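Local coordinates for protein ABC-type metal ion transport system, periplasmic component (Vibrio vulnificus, PDB 3K2D) that binds methionine between its two alpha/beta lobes, probably as the substrate-binding lipoprotein of an ABC transporter, and activates Toll-like receptor 2, at residues A[4-8]-A[33-37]; A[87-93]-A[170-176]. The protein carries 4 engineered substitutions. All blocks are in the same frame, centred on the assembly; numbering follows the deposited sequence.

Interaction 1: A[4-8]-A[33-37]; sequences DTSKV and GLDVE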
ATOM      1  N   ASP A   4      14.996  30.362   0.958  1.00 40.37           N
ATOM      2  CA  ASP A   4      15.047  28.919   0.724  1.00 40.57           C
ATOM      3  C   ASP A   4      15.068  28.447  -0.723  1.00 40.33           C
ATOM      4  O   ASP A   4      14.580  29.123  -1.631  1.00 40.03           O
ATOM      5  CB  ASP A   4      13.901  28.229   1.464  1.00 41.07           C
ATOM      6  CG  ASP A   4      14.231  27.962   2.919  1.00 43.42           C
ATOM      7  OD1 ASP A   4      13.306  27.671   3.707  1.00 43.59           O
ATOM      8  OD2 ASP A   4      15.426  28.036   3.272  1.00 45.20           O
ATOM      9  N   THR A   5      15.648  27.267  -0.918  1.00 39.52           N
ATOM     10  CA  THR A   5      15.747  26.651  -2.232  1.00 39.44           C
ATOM     11  C   THR A   5      14.353  26.304  -2.760  1.00 38.54           C
ATOM     12  O   THR A   5      13.429  26.025  -1.992  1.00 37.18           O
ATOM     13  CB  THR A   5      16.603  25.352  -2.171  1.00 40.87           C
ATOM     14  OG1 THR A   5      17.985  25.692  -1.997  1.00 43.25           O
ATOM     15  CG2 THR A   5      16.453  24.541  -3.442  1.00 40.26           C
ATOM     16  N   SER A   6      14.213  26.342  -4.080  1.00 37.28           N
ATOM     17  CA  SER A   6      12.959  26.002  -4.728  1.00 36.05           C
ATOM     18  C   SER A   6      12.785  24.485  -4.594  1.00 35.15           C
ATOM     19  O   SER A   6      13.632  23.723  -5.056  1.00 35.51           O
ATOM     20  CB  SER A   6      13.029  26.401  -6.202  1.00 35.75           C
ATOM     21  OG  SER A   6      11.875  25.972  -6.895  1.00 37.76           O
ATOM     22  N   LYS A   7      11.700  24.040  -3.964  1.00 33.08           N
ATOM     23  CA  LYS A   7      11.502  22.608  -3.788  1.00 32.20           C
ATOM     24  C   LYS A   7      10.134  22.087  -4.207  1.00 30.38           C
ATOM     25  O   LYS A   7       9.198  22.852  -4.416  1.00 32.70           O
ATOM     26  CB  LYS A   7      11.779  22.222  -2.333  1.00 32.53           C
ATOM     27  CG  LYS A   7      13.204  22.532  -1.906  1.00 35.12           C
ATOM     28  CD  LYS A   7      13.582  21.865  -0.591  1.00 35.83           C
ATOM     29  CE  LYS A   7      15.001  22.241  -0.186  1.00 37.01           C
ATOM     30  NZ  LYS A   7      15.487  21.450   0.982  1.00 38.47           N
ATOM     31  N   VAL A   8      10.032  20.774  -4.349  1.00 26.63           N
ATOM     32  CA  VAL A   8       8.779  20.150  -4.734  1.00 24.90           C
ATOM     33  C   VAL A   8       8.402  19.184  -3.613  1.00 23.98           C
ATOM     34  O   VAL A   8       9.236  18.406  -3.146  1.00 24.04           O
ATOM     35  CB  VAL A   8       8.920  19.402  -6.091  1.00 23.30           C
ATOM     36  CG1 VAL A   8       9.952  18.307  -5.989  1.00 25.27           C
ATOM     37  CG2 VAL A   8       7.600  18.830  -6.508  1.00 23.28           C
ATOM     38  N   GLY A  33      19.174  17.448 -10.517  1.00 26.12           N
ATOM     39  CA  GLY A  33      19.288  18.688  -9.773  1.00 24.62           C
ATOM     40  C   GLY A  33      17.917  19.110  -9.294  1.00 23.70           C
ATOM     41  O   GLY A  33      17.611  20.292  -9.211  1.00 22.90           O
ATOM     42  N   LEU A  34      17.092  18.117  -8.981  1.00 24.09           N
ATOM     43  CA  LEU A  34      15.733  18.335  -8.514  1.00 23.32           C
ATOM     44  C   LEU A  34      15.721  18.269  -6.994  1.00 22.42           C
ATOM     45  O   LEU A  34      15.985  17.221  -6.416  1.00 21.68           O
ATOM     46  CB  LEU A  34      14.817  17.240  -9.070  1.00 22.93           C
ATOM     47  CG  LEU A  34      13.329  17.506  -9.339  1.00 23.57           C
ATOM     48  CD1 LEU A  34      12.590  16.184  -9.195  1.00 22.35           C
ATOM     49  CD2 LEU A  34      12.751  18.529  -8.383  1.00 23.06           C
ATOM     50  N   ASP A  35      15.425  19.382  -6.341  1.00 23.98           N
ATOM     51  CA  ASP A  35      15.382  19.385  -4.888  1.00 25.44           C
ATOM     52  C   ASP A  35      14.027  18.901  -4.406  1.00 25.60           C
ATOM     53  O   ASP A  35      13.000  19.509  -4.698  1.00 27.22           O
ATOM     54  CB  ASP A  35      15.680  20.779  -4.345  1.00 27.11           C
ATOM     55  CG  ASP A  35      17.142  21.152  -4.495  1.00 29.56           C
ATOM     56  OD1 ASP A  35      18.001  20.288  -4.210  1.00 31.65           O
ATOM     57  OD2 ASP A  35      17.435  22.298  -4.889  1.00 30.64           O
ATOM     58  N   VAL A  36      14.027  17.794  -3.673  1.00 23.45           N
ATOM     59  CA  VAL A  36      12.785  17.231  -3.184  1.00 24.62           C
ATOM     60  C   VAL A  36      12.647  17.284  -1.673  1.00 25.02           C
ATOM     61  O   VAL A  36      13.616  17.134  -0.933  1.00 25.40           O
ATOM     62  CB  VAL A  36      12.633  15.758  -3.639  1.00 25.65           C
ATOM     63  CG1 VAL A  36      11.414  15.116  -2.980  1.00 23.62           C
ATOM     64  CG2 VAL A  36      12.501  15.701  -5.147  1.00 25.26           C
ATOM     65  N   GLU A  37      11.421  17.518  -1.229  1.00 25.09           N
ATOM     66  CA  GLU A  37      11.111  17.555   0.187  1.00 25.12           C
ATOM     67  C   GLU A  37      10.051  16.500   0.450  1.00 23.43           C
ATOM     68  O   GLU A  37       8.930  16.593  -0.041  1.00 22.75           O
ATOM     69  CB  GLU A  37      10.583  18.926   0.605  1.00 25.49           C
ATOM     70  CG  GLU A  37       9.780  18.875   1.883  1.00 28.74           C
ATOM     71  CD  GLU A  37       9.598  20.230   2.515  1.00 31.99           C
ATOM     72  OE1 GLU A  37      10.586  20.759   3.077  1.00 35.65           O
ATOM     73  OE2 GLU A  37       8.473  20.769   2.444  1.00 32.19           O
TER
HETATM   74  O   HOH W   1      15.849  23.479  -6.652  1.00 21.08           O
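Val8 meets the segment 33-37 with both its backbone and one methyl. Its N-H goes to Asp35 O (3.2 Å), while its own carbonyl O takes the N-H of Glu37 (3.0 Å, 168° at the hydrogen). Val8 therefore brackets Val36 as a parallel bridge. With chi1 at 61°, CG1 stands between the backbone N and the carbonyl carbon, from where it reaches Val36 CG2 at 3.7 Å and also touches CD2 of Leu34, whose side chain runs at about a right angle to it. Asp35 turns its CB toward the N-terminal segment. A water ties its carboxylate there, donating to Asp35 OD2 at 2.6 Å and to the backbone Ser6 O at 2.7 Å. Lys7 crosses Asp35 at a slant, Lys7 CG 3.9 Å from Asp35 CB, then runs out extended. Lys7 NZ ends 5.4 Å from Glu37 OE1, too far for a salt bridge, though the opposite charges probably still attract. Val36 also packs on Ala25 and Asp35 on Lys29, both of helix 16-32. Strand 8-13, that helix and strand 36-41 form a beta-alpha-beta crossover, with this contact at the start of its two neighbouring parallel strands.

Interaction 2: A[87-93]-A[170-176]; sequences YPIAGYS and ALSIINT. With MET (methionine), chain C.
Tyr87 and Thr176 face each other beside the bound methionine, with Tyr87 CB 4.2 Å from Thr176 OG1. A water fills the junction: it donates to Tyr87 O and to the ligand carboxylate oxygen OXT (2.6 Å), and accepts the N-H of Thr176, the first residue of helix 176-179. The other carboxylate oxygen, O, lies at the edge of the Tyr87 ring, near its plane. Ile89 follows with CG1 anti to its backbone N (chi1 -160°), a turn that carries the branch across to Ile173 CG2, 3.7 Å from Ile89 CG1; the two side chains cross at about a right angle, and Leu123 of helix 114-126 also packs on Ile89. At Ala90 the carbonyl O receives Ile174 N (3.2 Å). Strands 90-92 and 171-174 are antiparallel neighbours within a mixed five-stranded sheet, the core of one of the two lobes of a periplasmic binding protein fold. Gly91 forms a non-hydrogen-bonded pair with Ile173. Tyr92 then pairs with Ser172 through two bonds, Tyr92 N to Ser172 O at 2.7 Å and Ser172 N to Tyr92 O. Its ring stands across the Ile174 side chain, Tyr92 CD1 4.1 Å from Ile174 CB, and has Ile174 O in plane at its edge. A second water sits in that plane too, 2.9 Å from Tyr92 OH; it donates to Ile174 O and is hydrogen-bonded to Thr176 OG1, joining the Tyr92 hydroxyl to Ile174 and Thr176. Last comes Ser93, whose OG is anti to its backbone N (chi1 173°) and donates to Ala170 O at 2.8 Å, nearly along the C=O axis. Ser93 OG is also hydrogen-bonded to the backbone N atoms of Gln95 and Val96.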
ATOM      1  N   TYR A  87       3.877  -4.661  -3.725  1.00 18.03           N
ATOM      2  CA  TYR A  87       4.131  -5.127  -2.374  1.00 15.78           C
ATOM      3  C   TYR A  87       3.131  -6.243  -2.074  1.00 15.65           C
ATOM      4  O   TYR A  87       2.113  -6.025  -1.426  1.00 14.95           O
ATOM      5  CB  TYR A  87       3.976  -3.975  -1.382  1.00 16.70           C
ATOM      6  CG  TYR A  87       5.026  -2.880  -1.506  1.00 17.77           C
ATOM      7  CD1 TYR A  87       6.329  -3.070  -1.050  1.00 16.43           C
ATOM      8  CD2 TYR A  87       4.701  -1.641  -2.066  1.00 18.73           C
ATOM      9  CE1 TYR A  87       7.284  -2.051  -1.145  1.00 17.21           C
ATOM     10  CE2 TYR A  87       5.640  -0.619  -2.169  1.00 17.00           C
ATOM     11  CZ  TYR A  87       6.925  -0.824  -1.708  1.00 19.05           C
ATOM     12  OH  TYR A  87       7.837   0.210  -1.796  1.00 19.16           O
ATOM     13  N   PRO A  88       3.404  -7.454  -2.574  1.00 14.49           N
ATOM     14  CA  PRO A  88       2.509  -8.587  -2.340  1.00 15.56           C
ATOM     15  C   PRO A  88       2.087  -8.677  -0.873  1.00 14.75           C
ATOM     16  O   PRO A  88       2.868  -9.052  -0.010  1.00 16.92           O
ATOM     17  CB  PRO A  88       3.355  -9.777  -2.787  1.00 15.93           C
ATOM     18  CG  PRO A  88       4.134  -9.196  -3.940  1.00 14.79           C
ATOM     19  CD  PRO A  88       4.571  -7.860  -3.379  1.00 14.44           C
ATOM     20  N   ILE A  89       0.836  -8.338  -0.604  1.00 14.80           N
ATOM     21  CA  ILE A  89       0.319  -8.351   0.754  1.00 14.89           C
ATOM     22  C   ILE A  89       0.342  -9.755   1.338  1.00 15.54           C
ATOM     23  O   ILE A  89       0.214 -10.741   0.614  1.00 16.29           O
ATOM     24  CB  ILE A  89      -1.124  -7.772   0.793  1.00 14.91           C
ATOM     25  CG1 ILE A  89      -1.460  -7.336   2.216  1.00 15.74           C
ATOM     26  CG2 ILE A  89      -2.136  -8.802   0.286  1.00 12.38           C
ATOM     27  CD1 ILE A  89      -2.210  -6.012   2.274  1.00 17.06           C
ATOM     28  N   ALA A  90       0.506  -9.844   2.650  1.00 15.22           N
ATOM     29  CA  ALA A  90       0.553 -11.141   3.299  1.00 16.14           C
ATOM     30  C   ALA A  90      -0.283 -11.205   4.559  1.00 17.48           C
ATOM     31  O   ALA A  90      -0.663 -10.177   5.136  1.00 16.74           O
ATOM     32  CB  ALA A  90       1.986 -11.494   3.638  1.00 15.95           C
ATOM     33  N   GLY A  91      -0.572 -12.433   4.975  1.00 18.14           N
ATOM     34  CA  GLY A  91      -1.312 -12.641   6.202  1.00 17.80           C
ATOM     35  C   GLY A  91      -0.287 -13.025   7.253  1.00 17.80           C
ATOM     36  O   GLY A  91       0.537 -13.904   7.014  1.00 17.99           O
ATOM     37  N   TYR A  92      -0.312 -12.363   8.403  1.00 18.19           N
ATOM     38  CA  TYR A  92       0.631 -12.674   9.468  1.00 17.86           C
ATOM     39  C   TYR A  92      -0.090 -13.231  10.691  1.00 20.19           C
ATOM     40  O   TYR A  92      -1.321 -13.179  10.776  1.00 20.26           O
ATOM     41  CB  TYR A  92       1.422 -11.432   9.865  1.00 17.40           C
ATOM     42  CG  TYR A  92       2.139 -10.759   8.721  1.00 17.33           C
ATOM     43  CD1 TYR A  92       1.481  -9.835   7.902  1.00 16.45           C
ATOM     44  CD2 TYR A  92       3.483 -11.036   8.457  1.00 16.10           C
ATOM     45  CE1 TYR A  92       2.142  -9.203   6.851  1.00 13.33           C
ATOM     46  CE2 TYR A  92       4.153 -10.405   7.409  1.00 13.95           C
ATOM     47  CZ  TYR A  92       3.472  -9.489   6.612  1.00 11.76           C
ATOM     48  OH  TYR A  92       4.125  -8.865   5.582  1.00 10.19           O
ATOM     49  N   SER A  93       0.683 -13.750  11.643  1.00 20.93           N
ATOM     50  CA  SER A  93       0.110 -14.326  12.853  1.00 21.87           C
ATOM     51  C   SER A  93       1.117 -14.588  13.962  1.00 23.31           C
ATOM     52  O   SER A  93       2.235 -15.030  13.714  1.00 23.15           O
ATOM     53  CB  SER A  93      -0.589 -15.642  12.513  1.00 21.06           C
ATOM     54  OG  SER A  93      -1.024 -16.297  13.687  1.00 19.68           O
ATOM     55  N   ALA A 170      -6.624 -14.250  15.398  1.00 22.00           N
ATOM     56  CA  ALA A 170      -5.813 -15.403  15.046  1.00 21.90           C
ATOM     57  C   ALA A 170      -4.840 -15.092  13.916  1.00 22.83           C
ATOM     58  O   ALA A 170      -3.740 -15.654  13.852  1.00 22.70           O
ATOM     59  CB  ALA A 170      -6.710 -16.562  14.648  1.00 20.67           C
ATOM     60  N   LEU A 171      -5.234 -14.185  13.031  1.00 22.47           N
ATOM     61  CA  LEU A 171      -4.392 -13.848  11.895  1.00 22.16           C
ATOM     62  C   LEU A 171      -4.848 -12.549  11.229  1.00 20.06           C
ATOM     63  O   LEU A 171      -6.040 -12.264  11.158  1.00 20.24           O
ATOM     64  CB  LEU A 171      -4.424 -15.027  10.910  1.00 23.39           C
ATOM     65  CG  LEU A 171      -3.615 -15.000   9.613  1.00 26.23           C
ATOM     66  CD1 LEU A 171      -3.222 -16.421   9.247  1.00 26.32           C
ATOM     67  CD2 LEU A 171      -4.432 -14.342   8.497  1.00 24.81           C
ATOM     68  N   SER A 172      -3.892 -11.766  10.742  1.00 19.13           N
ATOM     69  CA  SER A 172      -4.200 -10.492  10.104  1.00 17.75           C
ATOM     70  C   SER A 172      -3.466 -10.272   8.797  1.00 16.80           C
ATOM     71  O   SER A 172      -2.269 -10.518   8.696  1.00 15.80           O
ATOM     72  CB  SER A 172      -3.840  -9.330  11.029  1.00 18.73           C
ATOM     73  OG  SER A 172      -4.459  -9.450  12.292  1.00 22.90           O
ATOM     74  N   ILE A 173      -4.199  -9.798   7.795  1.00 17.09           N
ATOM     75  CA  ILE A 173      -3.615  -9.477   6.502  1.00 16.02           C
ATOM     76  C   ILE A 173      -3.255  -8.000   6.638  1.00 17.22           C
ATOM     77  O   ILE A 173      -4.130  -7.149   6.793  1.00 18.81           O
ATOM     78  CB  ILE A 173      -4.629  -9.721   5.362  1.00 15.06           C
ATOM     79  CG1 ILE A 173      -4.817 -11.238   5.189  1.00 13.57           C
ATOM     80  CG2 ILE A 173      -4.140  -9.078   4.066  1.00 11.91           C
ATOM     81  CD1 ILE A 173      -5.864 -11.633   4.166  1.00 15.51           C
ATOM     82  N   ILE A 174      -1.957  -7.711   6.610  1.00 18.07           N
ATOM     83  CA  ILE A 174      -1.459  -6.355   6.796  1.00 17.63           C
ATOM     84  C   ILE A 174      -0.680  -5.836   5.600  1.00 18.64           C
ATOM     85  O   ILE A 174       0.139  -6.561   5.040  1.00 20.62           O
ATOM     86  CB  ILE A 174      -0.513  -6.306   8.018  1.00 17.87           C
ATOM     87  CG1 ILE A 174      -1.192  -6.955   9.228  1.00 18.34           C
ATOM     88  CG2 ILE A 174      -0.117  -4.874   8.317  1.00 14.60           C
ATOM     89  CD1 ILE A 174      -0.302  -7.067  10.465  1.00 18.09           C
ATOM     90  N   ASN A 175      -0.937  -4.583   5.216  1.00 17.33           N
ATOM     91  CA  ASN A 175      -0.218  -3.944   4.115  1.00 15.50           C
ATOM     92  C   ASN A 175       1.245  -3.911   4.574  1.00 15.65           C
ATOM     93  O   ASN A 175       1.518  -3.657   5.751  1.00 15.98           O
ATOM     94  CB  ASN A 175      -0.708  -2.498   3.908  1.00 13.99           C
ATOM     95  CG  ASN A 175      -2.165  -2.415   3.475  1.00 14.00           C
ATOM     96  OD1 ASN A 175      -2.494  -2.611   2.304  1.00 16.21           O
ATOM     97  ND2 ASN A 175      -3.046  -2.125   4.421  1.00 10.71           N
ATOM     98  N   THR A 176       2.184  -4.161   3.666  1.00 14.95           N
ATOM     99  CA  THR A 176       3.600  -4.147   4.040  1.00 15.72           C
ATOM    100  C   THR A 176       3.995  -2.773   4.587  1.00 15.51           C
ATOM    101  O   THR A 176       4.941  -2.635   5.354  1.00 15.59           O
ATOM    102  CB  THR A 176       4.498  -4.516   2.830  1.00 16.78           C
ATOM    103  OG1 THR A 176       4.215  -5.859   2.411  1.00 13.82           O
ATOM    104  CG2 THR A 176       5.963  -4.410   3.199  1.00 16.37           C
TER
HETATM  105  N   MET C 266       1.027   0.163  -0.296  1.00 11.46           N
HETATM  106  CA  MET C 266      -0.210  -0.707  -0.239  1.00 12.66           C
HETATM  107  C   MET C 266       0.170  -2.056  -0.737  1.00 13.50           C
HETATM  108  O   MET C 266       0.905  -2.146  -1.759  1.00 11.22           O
HETATM  109  CB  MET C 266      -1.340  -0.251  -1.139  1.00 11.70           C
HETATM  110  CG  MET C 266      -1.897   1.059  -0.802  1.00  8.93           C
HETATM  111  SD  MET C 266      -3.484   1.287  -1.524  1.00  1.00           S
HETATM  112  CE  MET C 266      -3.611   2.878  -0.794  1.00  1.77           C
HETATM  113  OXT MET C 266      -0.273  -3.050  -0.143  1.00 15.33           O
HETATM  114  O   HOH W   2       1.476  -4.704   0.767  1.00 12.53           O
HETATM  115  O   HOH W   3       2.428  -7.347   3.827  1.00 11.87           O

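Interactions 1 and 2 belong to different lobes, one five-stranded sheet apiece, and lie on opposite sides of the chain's centre. Their centres are 36 Å apart and their nearest atoms about 15 Å, so they do not touch. The centre of interaction 2 is about 12 Å from the centre of the chain, and this contact supplies Tyr87 and Asn175 to the methionine pocket; the centre of interaction 1 is about 26 Å out, on the surface near the N-terminus. Even so, strand 36-41, which begins at interaction 1, leads on toward Tyr44, another pocket residue. The methionine is hydrogen-bonded by Arg119, Thr177 and Asn202, outside both contacts. Along the chain, interaction 1 is complete before interaction 2 begins.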